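Local coordinates for protein glutamyl-tRNA synthetase (Methanothermobacter thermautotrophicus, PDB 3AII) that activates glutamate with ATP and attaches it to the acceptor end of tRNA(Glu) and, as a non-discriminating synthetase, also to that of tRNA(Gln), at residues A[407-412]-A[449-454]; A[413-418]-A[444-449]; A[438-443]-A[515-520]; A[461-466]-A[491-496]. All coordinates share one frame; numbering follows the deposited sequence.

Contact 1 (A[407-412]-A[449-454])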
loop_
_atom_site.group_PDB
_atom_site.type_symbol
_atom_site.label_atom_id
_atom_site.label_comp_id
_atom_site.label_asym_id
_atom_site.label_seq_id
_atom_site.Cartn_x
_atom_site.Cartn_y
_atom_site.Cartn_z
ATOM N N ALA A 407 -11.999 11.471 -25.631
ATOM C CA ALA A 407 -13.284 12.126 -25.411
ATOM C C ALA A 407 -14.227 11.152 -24.707
ATOM O O ALA A 407 -14.745 10.224 -25.336
ATOM C CB ALA A 407 -13.878 12.578 -26.744
ATOM N N ALA A 408 -14.424 11.367 -23.407
ATOM C CA ALA A 408 -15.357 10.574 -22.605
ATOM C C ALA A 408 -16.798 10.885 -23.018
ATOM O O ALA A 408 -17.112 12.034 -23.305
ATOM C CB ALA A 408 -15.172 10.900 -21.153
ATOM N N ASP A 409 -17.661 9.869 -23.013
ATOM C CA ASP A 409 -19.084 10.041 -23.353
ATOM C C ASP A 409 -19.247 10.953 -24.563
ATOM O O ASP A 409 -19.913 11.991 -24.503
ATOM C CB ASP A 409 -19.863 10.578 -22.154
ATOM C CG ASP A 409 -19.938 9.575 -21.013
ATOM O OD1 ASP A 409 -19.904 8.351 -21.276
ATOM O OD2 ASP A 409 -20.023 10.010 -19.852
ATOM N N PRO A 410 -18.634 10.558 -25.677
ATOM C CA PRO A 410 -18.497 11.472 -26.805
ATOM C C PRO A 410 -19.815 11.712 -27.532
ATOM O O PRO A 410 -20.697 10.853 -27.559
ATOM C CB PRO A 410 -17.513 10.742 -27.716
ATOM C CG PRO A 410 -17.735 9.289 -27.403
ATOM C CD PRO A 410 -17.993 9.257 -25.934
ATOM N N VAL A 411 -19.938 12.911 -28.076
ATOM C CA VAL A 411 -21.025 13.199 -28.997
ATOM C C VAL A 411 -20.430 13.426 -30.386
ATOM O O VAL A 411 -19.434 14.128 -30.551
ATOM C CB VAL A 411 -21.883 14.386 -28.538
ATOM C CG1 VAL A 411 -21.024 15.601 -28.272
ATOM C CG2 VAL A 411 -22.966 14.695 -29.579
ATOM N N LYS A 412 -21.019 12.778 -31.386
ATOM C CA LYS A 412 -20.489 12.872 -32.737
ATOM C C LYS A 412 -21.176 14.034 -33.433
ATOM O O LYS A 412 -22.400 14.057 -33.537
ATOM C CB LYS A 412 -20.712 11.577 -33.514
ATOM C CG LYS A 412 -20.036 11.551 -34.862
ATOM C CD LYS A 412 -20.246 10.215 -35.568
ATOM C CE LYS A 412 -19.447 10.145 -36.857
ATOM N NZ LYS A 412 -19.771 8.927 -37.654
ATOM N N PRO A 449 -16.155 15.524 -26.125
ATOM C CA PRO A 449 -16.565 14.987 -24.821
ATOM C C PRO A 449 -17.918 15.553 -24.438
ATOM O O PRO A 449 -18.094 16.768 -24.446
ATOM C CB PRO A 449 -15.477 15.491 -23.864
ATOM C CG PRO A 449 -14.823 16.643 -24.575
ATOM C CD PRO A 449 -14.946 16.362 -26.044
ATOM N N GLY A 450 -18.869 14.683 -24.130
ATOM C CA GLY A 450 -20.244 15.122 -23.958
ATOM C C GLY A 450 -20.598 15.723 -22.610
ATOM O O GLY A 450 -21.609 16.412 -22.489
ATOM N N ASP A 451 -19.775 15.469 -21.598
ATOM C CA ASP A 451 -20.096 15.881 -20.231
ATOM C C ASP A 451 -19.980 17.387 -19.998
ATOM O O ASP A 451 -18.917 17.979 -20.188
ATOM C CB ASP A 451 -19.236 15.118 -19.219
ATOM C CG ASP A 451 -19.549 13.632 -19.193
ATOM O OD1 ASP A 451 -20.670 13.255 -19.602
ATOM O OD2 ASP A 451 -18.677 12.843 -18.765
ATOM N N ASP A 452 -21.081 17.993 -19.565
ATOM C CA ASP A 452 -21.120 19.425 -19.302
ATOM C C ASP A 452 -20.816 20.206 -20.570
ATOM O O ASP A 452 -20.212 21.274 -20.522
ATOM C CB ASP A 452 -20.126 19.804 -18.202
ATOM C CG ASP A 452 -20.478 19.187 -16.863
ATOM O OD1 ASP A 452 -21.615 18.689 -16.719
ATOM O OD2 ASP A 452 -19.620 19.203 -15.954
ATOM N N LEU A 453 -21.222 19.650 -21.706
ATOM C CA LEU A 453 -21.052 20.319 -22.987
ATOM C C LEU A 453 -22.278 21.187 -23.252
ATOM O O LEU A 453 -23.319 20.696 -23.692
ATOM C CB LEU A 453 -20.889 19.296 -24.108
ATOM C CG LEU A 453 -20.716 19.871 -25.514
ATOM C CD1 LEU A 453 -19.450 20.707 -25.594
ATOM C CD2 LEU A 453 -20.695 18.767 -26.554
ATOM N N GLY A 454 -22.157 22.480 -22.976
ATOM C CA GLY A 454 -23.268 23.387 -23.186
ATOM C C GLY A 454 -23.103 24.191 -24.459
ATOM O O GLY A 454 -22.111 24.053 -25.166
#
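The methyl of A407 lies against the pyrrolidine ring of P449, with A407 CB 3.8 Å from P449 N and 4.0 Å from P449 CD. One residue further on, A408 O receives two approaches: a CA-H...O contact from P449 CA and a hydrogen bond from G450 N, 3.3 Å long with an N-H...O angle of 150° and the donor almost in line with the carbonyl. The same N-H leans toward D409 O at 2.9 Å, but this second bond is bent and weak, which makes the donor bifurcated. A CB placed on G450 would fall 2.3 Å from D409 O, a collision in this backbone geometry. D409 adopts positive phi and interrupts the strand path, separating strand 402-408 from strand 410-416. These two strands belong to different six-stranded sheets, so the contact sits where the chain passes between the two beta barrels known for the anticodon-binding region of GluRS and GlnRS enzymes. Beyond the break, P410 pairs with P449 as an antiparallel non-hydrogen-bonded pair whose side chains diverge. A type II turn from G450 to L453 then swings the chain back, closed by a weak bond from L453 N to G450 O. D409 OD2 stands 3.3 Å from D451 OD1, the carboxylate planes 73° apart; both acids are exposed, and solvent may ease their repulsion. L453, its CG anti to the backbone N (chi1 179°), crosses V411 at about a right angle; in one of two V411 conformers CG1 lies 3.6 Å from L453 CD2, a contact the other may not keep. L453 also rests on I491.

Contact 2 (A[413-418]-A[444-449])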
loop_
_atom_site.group_PDB
_atom_site.type_symbol
_atom_site.label_atom_id
_atom_site.label_comp_id
_atom_site.label_asym_id
_atom_site.label_seq_id
_atom_site.Cartn_x
_atom_site.Cartn_y
_atom_site.Cartn_z
ATOM N N LEU A 413 -20.383 14.996 -33.894
ATOM C CA LEU A 413 -20.918 16.227 -34.456
ATOM C C LEU A 413 -20.225 16.601 -35.761
ATOM O O LEU A 413 -18.997 16.539 -35.874
ATOM C CB LEU A 413 -20.763 17.374 -33.461
ATOM C CG LEU A 413 -21.539 17.251 -32.150
ATOM C CD1 LEU A 413 -21.034 18.231 -31.088
ATOM C CD2 LEU A 413 -23.017 17.482 -32.444
ATOM N N GLU A 414 -21.019 17.000 -36.748
ATOM C CA GLU A 414 -20.474 17.523 -37.991
ATOM C C GLU A 414 -20.068 18.969 -37.780
ATOM O O GLU A 414 -20.820 19.737 -37.177
ATOM C CB GLU A 414 -21.538 17.468 -39.091
ATOM C CG GLU A 414 -21.098 18.102 -40.375
ATOM C CD GLU A 414 -22.107 17.902 -41.481
ATOM O OE1 GLU A 414 -23.279 17.607 -41.162
ATOM O OE2 GLU A 414 -21.726 18.040 -42.665
ATOM N N VAL A 415 -18.887 19.354 -38.260
ATOM C CA VAL A 415 -18.524 20.769 -38.232
ATOM C C VAL A 415 -19.165 21.414 -39.456
ATOM O O VAL A 415 -18.601 21.402 -40.544
ATOM C CB VAL A 415 -16.991 20.984 -38.221
ATOM C CG1 VAL A 415 -16.655 22.473 -38.181
ATOM C CG2 VAL A 415 -16.375 20.253 -37.021
ATOM N N VAL A 416 -20.377 21.934 -39.278
ATOM C CA VAL A 416 -21.144 22.478 -40.399
ATOM C C VAL A 416 -20.499 23.749 -40.933
ATOM O O VAL A 416 -20.200 24.671 -40.183
ATOM C CB VAL A 416 -22.589 22.784 -39.972
ATOM C CG1 VAL A 416 -23.363 23.460 -41.103
ATOM C CG2 VAL A 416 -23.288 21.499 -39.517
ATOM N N GLY A 417 -20.244 23.785 -42.236
ATOM C CA GLY A 417 -19.640 24.959 -42.839
ATOM C C GLY A 417 -18.120 24.984 -42.837
ATOM O O GLY A 417 -17.519 26.000 -43.200
ATOM N N LEU A 418 -17.487 23.883 -42.427
ATOM C CA LEU A 418 -16.029 23.793 -42.516
ATOM C C LEU A 418 -15.624 24.034 -43.970
ATOM O O LEU A 418 -16.093 23.333 -44.875
ATOM C CB LEU A 418 -15.551 22.415 -42.058
ATOM C CG LEU A 418 -14.041 22.183 -42.052
ATOM C CD1 LEU A 418 -13.361 23.086 -41.023
ATOM C CD2 LEU A 418 -13.736 20.711 -41.769
ATOM N N GLY A 444 -14.561 16.550 -41.425
ATOM C CA GLY A 444 -15.971 16.900 -41.348
ATOM C C GLY A 444 -16.587 16.653 -39.984
ATOM O O GLY A 444 -17.097 17.575 -39.355
ATOM N N GLU A 445 -16.538 15.409 -39.517
ATOM C CA GLU A 445 -17.154 15.058 -38.240
ATOM C C GLU A 445 -16.106 14.888 -37.147
ATOM O O GLU A 445 -14.984 14.451 -37.410
ATOM C CB GLU A 445 -17.956 13.759 -38.361
ATOM C CG GLU A 445 -19.272 13.909 -39.124
ATOM C CD GLU A 445 -19.995 12.587 -39.270
ATOM O OE1 GLU A 445 -19.337 11.591 -39.640
ATOM O OE2 GLU A 445 -21.216 12.545 -39.017
ATOM N N VAL A 446 -16.483 15.233 -35.924
ATOM C CA VAL A 446 -15.610 15.020 -34.769
ATOM C C VAL A 446 -16.393 14.430 -33.618
ATOM O O VAL A 446 -17.625 14.527 -33.565
ATOM C CB VAL A 446 -14.965 16.333 -34.268
ATOM C CG1 VAL A 446 -14.134 16.972 -35.346
ATOM C CG2 VAL A 446 -16.045 17.327 -33.754
ATOM N N TYR A 447 -15.674 13.813 -32.688
ATOM C CA TYR A 447 -16.254 13.463 -31.403
ATOM C C TYR A 447 -15.826 14.490 -30.366
ATOM O O TYR A 447 -14.633 14.797 -30.244
ATOM C CB TYR A 447 -15.778 12.077 -30.965
ATOM C CG TYR A 447 -16.346 10.932 -31.775
ATOM C CD1 TYR A 447 -15.580 10.303 -32.746
ATOM C CD2 TYR A 447 -17.631 10.450 -31.530
ATOM C CE1 TYR A 447 -16.084 9.239 -33.479
ATOM C CE2 TYR A 447 -18.146 9.386 -32.259
ATOM C CZ TYR A 447 -17.362 8.781 -33.224
ATOM O OH TYR A 447 -17.856 7.716 -33.947
ATOM N N LEU A 448 -16.789 15.046 -29.634
ATOM C CA LEU A 448 -16.476 15.921 -28.505
ATOM C C LEU A 448 -16.899 15.264 -27.204
ATOM O O LEU A 448 -17.893 14.538 -27.167
ATOM C CB LEU A 448 -17.211 17.259 -28.609
ATOM C CG LEU A 448 -16.961 18.136 -29.824
ATOM C CD1 LEU A 448 -17.703 19.474 -29.666
ATOM C CD2 LEU A 448 -15.488 18.375 -29.992
ATOM N N PRO A 449 -16.155 15.524 -26.125
ATOM C CA PRO A 449 -16.565 14.987 -24.821
ATOM C C PRO A 449 -17.918 15.553 -24.438
ATOM O O PRO A 449 -18.094 16.768 -24.446
ATOM C CB PRO A 449 -15.477 15.491 -23.864
ATOM C CG PRO A 449 -14.823 16.643 -24.575
ATOM C CD PRO A 449 -14.946 16.362 -26.044
#
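L413 exchanges two backbone bonds with V446: L413 N gives to V446 O at 2.8 Å and 172°, while V446 N returns one to L413 O at 2.8 Å. The latter oxygen is also approached by E445 CA at 3.3 Å in a CA-H...O contact. L413 shares a face of the sheet with V446, and its side chain crosses that of L448 at about a right angle, their CD1 methyls 3.8 Å apart. E414 pairs with E445 without backbone bonds, and both side chains go to the other face. There the CG of E445 packs on E414 CA, while E414 OE1 and E445 OE2 stay 5.9 Å apart and E445 OE1 has a long, weak ion pair with K412. Antiparallel pairing of neighbours 410-416 and 445-449 builds part of one beta barrel of the anticodon-binding region, in a sheet whose first and last strands also pair. V415 N then donates to G444 O at 176°. With CG2 anti to the carbonyl carbon and beside the backbone N, V415 brings that methyl to 3.6 Å from G444 O. From V415 a type II turn, with G417 at positive phi, leads round to L418, whose CD2 reaches the backbone of G444.

Contact 3 (A[438-443]-A[515-520])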
loop_
_atom_site.group_PDB
_atom_site.type_symbol
_atom_site.label_atom_id
_atom_site.label_comp_id
_atom_site.label_asym_id
_atom_site.label_seq_id
_atom_site.Cartn_x
_atom_site.Cartn_y
_atom_site.Cartn_z
ATOM N N ARG A 438 1.648 14.455 -32.925
ATOM C CA ARG A 438 0.456 13.826 -33.500
ATOM C C ARG A 438 -0.070 14.674 -34.651
ATOM O O ARG A 438 0.051 15.900 -34.640
ATOM C CB ARG A 438 -0.652 13.683 -32.449
ATOM C CG ARG A 438 -0.270 12.941 -31.191
ATOM C CD ARG A 438 -0.368 13.841 -29.962
ATOM N NE ARG A 438 -1.768 14.165 -29.657
ATOM C CZ ARG A 438 -2.133 15.034 -28.724
ATOM N NH1 ARG A 438 -3.420 15.239 -28.476
ATOM N NH2 ARG A 438 -1.210 15.704 -28.047
ATOM N N VAL A 439 -0.649 14.018 -35.653
ATOM C CA VAL A 439 -1.274 14.698 -36.774
ATOM C C VAL A 439 -2.710 14.271 -36.792
ATOM O O VAL A 439 -3.019 13.082 -36.914
ATOM C CB VAL A 439 -0.608 14.340 -38.111
ATOM C CG1 VAL A 439 -1.247 15.116 -39.257
ATOM C CG2 VAL A 439 0.888 14.641 -38.015
ATOM N N LEU A 440 -3.586 15.246 -36.631
ATOM C CA LEU A 440 -5.021 14.998 -36.589
ATOM C C LEU A 440 -5.651 15.634 -37.807
ATOM O O LEU A 440 -5.453 16.821 -38.066
ATOM C CB LEU A 440 -5.626 15.624 -35.342
ATOM C CG LEU A 440 -5.085 15.089 -34.015
ATOM C CD1 LEU A 440 -5.828 15.675 -32.837
ATOM C CD2 LEU A 440 -5.205 13.589 -33.997
ATOM N N GLU A 441 -6.407 14.841 -38.552
ATOM C CA GLU A 441 -7.009 15.317 -39.779
ATOM C C GLU A 441 -8.486 15.648 -39.554
ATOM O O GLU A 441 -9.324 14.751 -39.436
ATOM C CB GLU A 441 -6.865 14.268 -40.882
ATOM C CG GLU A 441 -5.434 13.833 -41.167
ATOM C CD GLU A 441 -4.679 14.787 -42.075
ATOM O OE1 GLU A 441 -5.228 15.868 -42.426
ATOM O OE2 GLU A 441 -3.529 14.441 -42.447
ATOM N N LEU A 442 -8.798 16.935 -39.489
ATOM C CA LEU A 442 -10.181 17.369 -39.353
ATOM C C LEU A 442 -10.792 17.476 -40.753
ATOM O O LEU A 442 -10.339 18.279 -41.573
ATOM C CB LEU A 442 -10.217 18.726 -38.645
ATOM C CG LEU A 442 -11.578 19.419 -38.685
ATOM C CD1 LEU A 442 -12.578 18.610 -37.882
ATOM C CD2 LEU A 442 -11.477 20.853 -38.168
ATOM N N ARG A 443 -11.797 16.651 -41.037
ATOM C CA ARG A 443 -12.345 16.564 -42.400
ATOM C C ARG A 443 -13.815 16.935 -42.456
ATOM O O ARG A 443 -14.278 17.528 -43.438
ATOM C CB ARG A 443 -12.179 15.152 -42.978
ATOM C CG ARG A 443 -10.778 14.804 -43.429
ATOM C CD ARG A 443 -10.725 13.386 -43.984
ATOM N NE ARG A 443 -11.523 13.236 -45.200
ATOM C CZ ARG A 443 -11.693 12.086 -45.845
ATOM N NH1 ARG A 443 -11.122 10.977 -45.390
ATOM N NH2 ARG A 443 -12.434 12.042 -46.946
ATOM N N VAL A 515 -13.910 7.661 -26.947
ATOM C CA VAL A 515 -13.046 7.418 -28.085
ATOM C C VAL A 515 -11.729 8.154 -27.886
ATOM O O VAL A 515 -11.669 9.165 -27.191
ATOM C CB VAL A 515 -13.690 7.819 -29.428
ATOM C CG1 VAL A 515 -14.876 6.896 -29.741
ATOM C CG2 VAL A 515 -14.127 9.288 -29.407
ATOM N N ILE A 516 -10.682 7.632 -28.507
ATOM C CA ILE A 516 -9.352 8.214 -28.375
ATOM C C ILE A 516 -8.752 8.370 -29.772
ATOM O O ILE A 516 -9.124 7.667 -30.707
ATOM C CB ILE A 516 -8.466 7.335 -27.428
ATOM C CG1 ILE A 516 -7.166 8.056 -27.036
ATOM C CG2 ILE A 516 -8.205 5.944 -28.048
ATOM C CD1 ILE A 516 -6.432 7.412 -25.845
ATOM N N GLU A 517 -7.839 9.317 -29.925
ATOM C CA GLU A 517 -7.247 9.551 -31.231
ATOM C C GLU A 517 -6.400 8.364 -31.724
ATOM O O GLU A 517 -5.896 7.573 -30.930
ATOM C CB GLU A 517 -6.440 10.846 -31.215
ATOM C CG GLU A 517 -5.138 10.741 -30.459
ATOM C CD GLU A 517 -4.429 12.077 -30.412
ATOM O OE1 GLU A 517 -3.558 12.326 -31.272
ATOM O OE2 GLU A 517 -4.760 12.876 -29.517
ATOM N N ALA A 518 -6.282 8.264 -33.052
ATOM C CA ALA A 518 -5.627 7.139 -33.720
ATOM C C ALA A 518 -4.248 6.781 -33.190
ATOM O O ALA A 518 -3.908 5.601 -33.080
ATOM C CB ALA A 518 -5.551 7.402 -35.232
ATOM N N ASP A 519 -3.437 7.781 -32.858
ATOM C CA ASP A 519 -2.076 7.502 -32.394
ATOM C C ASP A 519 -1.964 6.692 -31.103
ATOM O O ASP A 519 -0.936 6.069 -30.838
ATOM C CB ASP A 519 -1.279 8.798 -32.258
ATOM C CG ASP A 519 -0.707 9.265 -33.573
ATOM O OD1 ASP A 519 -0.345 8.403 -34.409
ATOM O OD2 ASP A 519 -0.620 10.497 -33.772
ATOM N N ALA A 520 -3.010 6.707 -30.287
ATOM C CA ALA A 520 -3.033 5.935 -29.067
ATOM C C ALA A 520 -2.772 4.456 -29.348
ATOM O O ALA A 520 -2.295 3.741 -28.484
ATOM C CB ALA A 520 -4.370 6.129 -28.347
#
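Charge dominates where R438 meets E517: the guanidinium grips the carboxylate side-on, one nitrogen to each oxygen. R438 NE donates to E517 OE1 at 3.0 Å and 163°, with the oxygen in the guanidinium plane; R438 NH1 reaches the syn lone pair of E517 OE2 at 2.9 Å, tilted from that plane. The two flat groups are turned 45° against each other, so the pairing is twisted rather than coplanar. Bends at chi2 (117°) and chi3 fold the arginine back so that its NE edge faces the acid. E517 OE2 also accepts from F405 N, while R438 NH2 bonds to E532 and P427 O and the guanidinium makes a cation-pi contact with F405. In this way the hairpin of strands 422-427 and 437-442 is pinned to the barrel that contains strands 402-408 and 511-516. A leucine in place of R438 would probably leave the buried E517 OE1 without its mate and E532 without its ion pair. Carbon-to-oxygen van der Waals contacts flank the bridge. L440 CD2 lies 3.4 Å from E517 OE1, crossing the glutamate at about a right angle. D519, in a 3-10 turn, brings OD2 to 3.4 Å from R438 CB, yet its charge stays 5.6 Å from R438 NE.

Contact 4 (A[461-466]-A[491-496])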
loop_
_atom_site.group_PDB
_atom_site.type_symbol
_atom_site.label_atom_id
_atom_site.label_comp_id
_atom_site.label_asym_id
_atom_site.label_seq_id
_atom_site.Cartn_x
_atom_site.Cartn_y
_atom_site.Cartn_z
ATOM N N ILE A 461 -8.992 22.244 -29.846
ATOM C CA ILE A 461 -7.582 22.562 -29.590
ATOM C C ILE A 461 -6.707 22.444 -30.837
ATOM O O ILE A 461 -6.731 21.427 -31.518
ATOM C CB ILE A 461 -7.018 21.713 -28.448
ATOM C CG1 ILE A 461 -7.674 22.127 -27.123
ATOM C CG2 ILE A 461 -5.472 21.828 -28.384
ATOM C CD1 ILE A 461 -7.393 21.171 -25.979
ATOM N N ASP A 462 -5.957 23.510 -31.131
ATOM C CA ASP A 462 -5.060 23.556 -32.288
ATOM C C ASP A 462 -5.731 23.472 -33.666
ATOM O O ASP A 462 -5.041 23.379 -34.686
ATOM C CB ASP A 462 -3.972 22.475 -32.162
ATOM C CG ASP A 462 -2.931 22.824 -31.112
ATOM O OD1 ASP A 462 -2.850 24.010 -30.729
ATOM O OD2 ASP A 462 -2.188 21.923 -30.671
ATOM N N ALA A 463 -7.063 23.555 -33.718
ATOM C CA ALA A 463 -7.775 23.269 -34.956
ATOM C C ALA A 463 -8.622 24.433 -35.475
ATOM O O ALA A 463 -8.163 25.209 -36.313
ATOM C CB ALA A 463 -8.628 22.003 -34.784
ATOM N N VAL A 464 -9.850 24.551 -34.984
ATOM C CA VAL A 464 -10.778 25.562 -35.508
ATOM C C VAL A 464 -11.665 26.067 -34.394
ATOM O O VAL A 464 -11.764 25.447 -33.344
ATOM C CB VAL A 464 -11.700 24.998 -36.616
ATOM C CG1 VAL A 464 -10.898 24.653 -37.867
ATOM C CG2 VAL A 464 -12.483 23.790 -36.098
ATOM N N ASN A 465 -12.335 27.190 -34.630
ATOM C CA ASN A 465 -13.283 27.726 -33.660
ATOM C C ASN A 465 -14.693 27.477 -34.182
ATOM O O ASN A 465 -14.955 27.662 -35.364
ATOM C CB ASN A 465 -13.057 29.229 -33.482
ATOM C CG ASN A 465 -11.598 29.566 -33.242
ATOM O OD1 ASN A 465 -10.926 28.901 -32.460
ATOM N ND2 ASN A 465 -11.097 30.595 -33.927
ATOM N N VAL A 466 -15.577 27.019 -33.306
ATOM C CA VAL A 466 -16.936 26.695 -33.715
ATOM C C VAL A 466 -17.916 27.243 -32.693
ATOM O O VAL A 466 -17.513 27.668 -31.605
ATOM C CB VAL A 466 -17.128 25.186 -33.796
ATOM C CG1 VAL A 466 -16.223 24.597 -34.889
ATOM C CG2 VAL A 466 -16.850 24.538 -32.429
ATOM N N ILE A 491 -11.500 22.950 -26.062
ATOM C CA ILE A 491 -12.060 21.622 -25.890
ATOM C C ILE A 491 -11.225 20.616 -26.671
ATOM O O ILE A 491 -10.783 20.891 -27.795
ATOM C CB ILE A 491 -13.570 21.549 -26.291
ATOM C CG1 ILE A 491 -14.207 20.255 -25.757
ATOM C CG2 ILE A 491 -13.749 21.658 -27.792
ATOM C CD1 ILE A 491 -15.736 20.243 -25.839
ATOM N N HIS A 492 -10.994 19.450 -26.074
ATOM C CA HIS A 492 -10.308 18.393 -26.813
ATOM C C HIS A 492 -11.323 17.699 -27.707
ATOM O O HIS A 492 -12.537 17.897 -27.555
ATOM C CB HIS A 492 -9.551 17.420 -25.890
ATOM C CG HIS A 492 -10.403 16.755 -24.852
ATOM N ND1 HIS A 492 -10.956 17.438 -23.792
ATOM C CD2 HIS A 492 -10.746 15.453 -24.681
ATOM C CE1 HIS A 492 -11.627 16.593 -23.026
ATOM N NE2 HIS A 492 -11.515 15.383 -23.545
ATOM N N TRP A 493 -10.830 16.917 -28.656
ATOM C CA TRP A 493 -11.664 16.423 -29.749
ATOM C C TRP A 493 -10.957 15.287 -30.479
ATOM O O TRP A 493 -9.731 15.151 -30.405
ATOM C CB TRP A 493 -12.002 17.571 -30.723
ATOM C CG TRP A 493 -10.766 18.149 -31.358
ATOM C CD1 TRP A 493 -9.871 19.019 -30.787
ATOM C CD2 TRP A 493 -10.264 17.850 -32.659
ATOM N NE1 TRP A 493 -8.852 19.299 -31.686
ATOM C CE2 TRP A 493 -9.072 18.586 -32.833
ATOM C CE3 TRP A 493 -10.715 17.041 -33.707
ATOM C CZ2 TRP A 493 -8.317 18.518 -34.015
ATOM C CZ3 TRP A 493 -9.971 16.986 -34.877
ATOM C CH2 TRP A 493 -8.788 17.725 -35.020
ATOM N N VAL A 494 -11.736 14.455 -31.160
ATOM C CA VAL A 494 -11.201 13.335 -31.925
ATOM C C VAL A 494 -11.827 13.296 -33.324
ATOM O O VAL A 494 -13.050 13.311 -33.455
ATOM C CB VAL A 494 -11.494 11.999 -31.214
ATOM C CG1 VAL A 494 -10.876 10.845 -31.996
ATOM C CG2 VAL A 494 -10.959 12.019 -29.762
ATOM N N PRO A 495 -10.994 13.255 -34.379
ATOM C CA PRO A 495 -11.519 13.118 -35.744
ATOM C C PRO A 495 -12.383 11.865 -35.844
ATOM O O PRO A 495 -11.970 10.800 -35.384
ATOM C CB PRO A 495 -10.256 12.945 -36.598
ATOM C CG PRO A 495 -9.143 13.540 -35.800
ATOM C CD PRO A 495 -9.523 13.381 -34.341
ATOM N N ALA A 496 -13.562 11.969 -36.442
ATOM C CA ALA A 496 -14.487 10.838 -36.417
ATOM C C ALA A 496 -13.976 9.632 -37.207
ATOM O O ALA A 496 -14.199 8.480 -36.812
ATOM C CB ALA A 496 -15.851 11.260 -36.920
#
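Two hydrogen bonds at I461 carry the polar side of this buried contact. I461 N donates to I491 O at 3.0 Å, a backbone link, whereas the indole nitrogen W493 NE1 donates to I461 O at 3.0 Å. The acceptor lies at the indole edge, in the ring plane, and at 167° the N-H points almost straight at it, though it meets the carbonyl well off its axis. W493 holds CG between its backbone N and carbonyl carbon (chi1 62°), which turns the NE1 edge toward I461.

Van der Waals contacts fill in around these bonds. The apolar pair is A463 CB and W493 CZ2, 3.6 Å apart, the methyl approaching the benzo ring obliquely; I461 CG1 lies 3.4 Å from I491 O with CD1 extending toward H492. A phenylalanine in place of W493 would probably leave I461 O without its side-chain donor and open a gap beside the A463 methyl.

A463 and V464 both face L460 in a classic beta bulge. Next to it, D462 forms a salt bridge with R426, and H492 ND1 bonds to R533. W493 also packs on V446 and L448 of strand 445-449, on L460 of strand 456-460 and on V424 of strand 422-427, and its ring meets F405 of strand 402-408, placing the indole between the barrel strands and the hairpin.

How the contacts relate
Contacts 3 and 4 are buried, while contacts 1 and 2 are partly buried and carry acids at their outer sides. Contacts 1 and 2 share P449 and strand 410-416, and V411 N probably bonds to L448 O between them; contact 2 is regular strand pairing, whereas contact 1 is the irregular end where the chain changes sheets. Contact 4 continues the same sheet: Y447 N probably bonds to V494 O, with an indole N-H adding a side-chain bond to a backbone link. Contact 3 differs in relying on a side-chain salt bridge, and L440 CB packs on W493 CH2 of contact 4. A407 N of contact 1 probably bonds to V515 O of contact 3.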